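Local coordinates for Rho GTPase-activating protein 5 (PDB 5U4V), which probably acts as a GTPase-activating protein for Rho-family GTPases and contains pseudoGTPase domains, at residues 11-16 against 21-26. Sequence-based numbering, arbitrary orientation.
Sequences LFILGK and QELANE
Ile-13 reaches from the strand 8-14 to the helix 19-28 and meets Leu-23 and Ala-24, its delta carbon touching both and CG2 adding only to the Leu-23 contact. Its longer branch does most of the touching: CG1 lies anti to the carbonyl carbon (chi1 -65°) and the chain then runs on extended (chi2 171°), which carries CD1 out to the helix. There Ile-13 CD1 comes to 4.1 Å from Leu-23 CD2 and also packs 4.2 Å from Ala-24 CB. The short branch joins in, with Ile-13 CG2 4.2 Å from the same Leu-23 CD2, so that one leucine methyl is met by both branches. The two side chains cross at about a right angle.

The strand, the turn after it and the helix form the first beta-alpha unit of the domain, which belongs to the P-loop NTPase clan; the turn probably lies where the P-loop is found in canonical GTPases, as the family topology suggests. The strand runs within the mixed sheet, flanked by strands 41-50 and 69-75, and the contact seats the helix on one face of it. Phe-72 of strand 69-75 touches both Ile-13 and Leu-23, while Ala-24 also rests on Pro-49. Leu-14 points to the other face, against Phe-83 and Phe-87 of helix 78-96. Along the more exposed side of helix 19-28, Gln-21 NE2 donates to Asn-25 OD1 at 2.6 Å, a bent bond whose donor sits above the acceptor's carbonyl plane.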
loop_
_atom_site.group_PDB
_atom_site.type_symbol
_atom_site.label_atom_id
_atom_site.label_comp_id
_atom_site.label_asym_id
_atom_site.label_seq_id
_atom_site.Cartn_x
_atom_site.Cartn_y
_atom_site.Cartn_z
ATOM N N LEU A 11 3.300 6.784 5.455
ATOM C CA LEU A 11 2.872 5.698 4.608
ATOM C C LEU A 11 3.967 4.733 4.370
ATOM O O LEU A 11 4.812 4.955 3.506
ATOM C CB LEU A 11 2.399 6.218 3.270
ATOM C CG LEU A 11 0.904 6.186 3.135
ATOM C CD1 LEU A 11 0.492 6.851 1.824
ATOM C CD2 LEU A 11 0.537 4.717 3.144
ATOM N N PHE A 12 3.950 3.646 5.101
ATOM C CA PHE A 12 4.889 2.583 4.835
ATOM C C PHE A 12 4.487 1.820 3.567
ATOM O O PHE A 12 3.295 1.746 3.202
ATOM C CB PHE A 12 4.966 1.633 6.028
ATOM C CG PHE A 12 5.368 2.304 7.323
ATOM C CD1 PHE A 12 6.716 2.445 7.659
ATOM C CD2 PHE A 12 4.397 2.761 8.226
ATOM C CE1 PHE A 12 7.097 3.044 8.864
ATOM C CE2 PHE A 12 4.765 3.341 9.443
ATOM C CZ PHE A 12 6.120 3.483 9.766
ATOM N N ILE A 13 5.497 1.284 2.882
ATOM C CA ILE A 13 5.284 0.558 1.644
ATOM C C ILE A 13 6.119 -0.721 1.661
ATOM O O ILE A 13 7.373 -0.659 1.651
ATOM C CB ILE A 13 5.646 1.384 0.375
ATOM C CG1 ILE A 13 4.728 2.595 0.206
ATOM C CG2 ILE A 13 5.564 0.506 -0.869
ATOM C CD1 ILE A 13 5.163 3.570 -0.905
ATOM N N LEU A 14 5.417 -1.864 1.653
ATOM C CA LEU A 14 6.030 -3.191 1.574
ATOM C C LEU A 14 6.132 -3.667 0.153
ATOM O O LEU A 14 5.217 -3.447 -0.665
ATOM C CB LEU A 14 5.205 -4.182 2.327
ATOM C CG LEU A 14 5.495 -4.319 3.808
ATOM C CD1 LEU A 14 4.249 -4.878 4.471
ATOM C CD2 LEU A 14 6.676 -5.278 3.990
ATOM N N GLY A 15 7.247 -4.303 -0.164
ATOM C CA GLY A 15 7.462 -4.807 -1.507
ATOM C C GLY A 15 8.699 -5.652 -1.463
ATOM O O GLY A 15 9.563 -5.476 -0.597
ATOM N N LYS A 16 8.772 -6.597 -2.374
ATOM C CA LYS A 16 9.949 -7.414 -2.527
ATOM C C LYS A 16 10.631 -6.989 -3.815
ATOM O O LYS A 16 9.973 -6.522 -4.744
ATOM C CB LYS A 16 9.575 -8.902 -2.542
ATOM C CG LYS A 16 10.735 -9.795 -2.124
ATOM C CD LYS A 16 10.420 -11.271 -2.203
ATOM C CE LYS A 16 11.588 -12.070 -1.643
ATOM N NZ LYS A 16 11.402 -13.553 -1.800
ATOM N N GLN A 21 10.291 0.405 -3.570
ATOM C CA GLN A 21 11.109 1.572 -3.802
ATOM C C GLN A 21 10.680 2.300 -5.057
ATOM O O GLN A 21 10.692 3.553 -5.122
ATOM C CB GLN A 21 12.582 1.183 -3.875
ATOM C CG GLN A 21 13.495 2.399 -4.039
ATOM C CD GLN A 21 13.233 3.402 -2.927
ATOM O OE1 GLN A 21 13.360 3.072 -1.755
ATOM N NE2 GLN A 21 12.827 4.622 -3.287
ATOM N N GLU A 22 10.342 1.527 -6.078
ATOM C CA GLU A 22 9.902 2.067 -7.361
ATOM C C GLU A 22 8.603 2.837 -7.158
ATOM O O GLU A 22 8.415 3.919 -7.712
ATOM C CB GLU A 22 9.731 0.968 -8.406
ATOM C CG GLU A 22 11.029 0.473 -9.020
ATOM C CD GLU A 22 11.041 -1.045 -9.250
ATOM O OE1 GLU A 22 10.822 -1.508 -10.410
ATOM O OE2 GLU A 22 11.210 -1.796 -8.244
ATOM N N LEU A 23 7.727 2.272 -6.336
ATOM C CA LEU A 23 6.479 2.971 -6.021
ATOM C C LEU A 23 6.725 4.231 -5.207
ATOM O O LEU A 23 6.111 5.283 -5.472
ATOM C CB LEU A 23 5.455 2.055 -5.352
ATOM C CG LEU A 23 4.176 2.733 -4.959
ATOM C CD1 LEU A 23 3.469 3.141 -6.227
ATOM C CD2 LEU A 23 3.267 1.883 -4.082
ATOM N N ALA A 24 7.629 4.151 -4.231
ATOM C CA ALA A 24 7.958 5.359 -3.510
ATOM C C ALA A 24 8.548 6.424 -4.452
ATOM O O ALA A 24 8.156 7.571 -4.387
ATOM C CB ALA A 24 8.857 5.044 -2.350
ATOM N N ASN A 25 9.415 6.016 -5.380
ATOM C CA ASN A 25 9.986 6.970 -6.327
ATOM C C ASN A 25 8.938 7.602 -7.234
ATOM O O ASN A 25 8.950 8.862 -7.455
ATOM C CB ASN A 25 11.045 6.338 -7.191
ATOM C CG ASN A 25 12.247 5.867 -6.398
ATOM O OD1 ASN A 25 12.501 6.313 -5.283
ATOM N ND2 ASN A 25 13.019 5.010 -6.999
ATOM N N GLU A 26 8.080 6.750 -7.790
ATOM C CA GLU A 26 7.022 7.175 -8.698
ATOM C C GLU A 26 6.172 8.252 -8.087
ATOM O O GLU A 26 5.881 9.252 -8.733
ATOM C CB GLU A 26 6.125 6.008 -9.051
ATOM C CG GLU A 26 4.953 6.376 -9.920
ATOM C CD GLU A 26 5.198 6.003 -11.363
ATOM O OE1 GLU A 26 4.654 6.679 -12.250
ATOM O OE2 GLU A 26 5.946 5.045 -11.606
#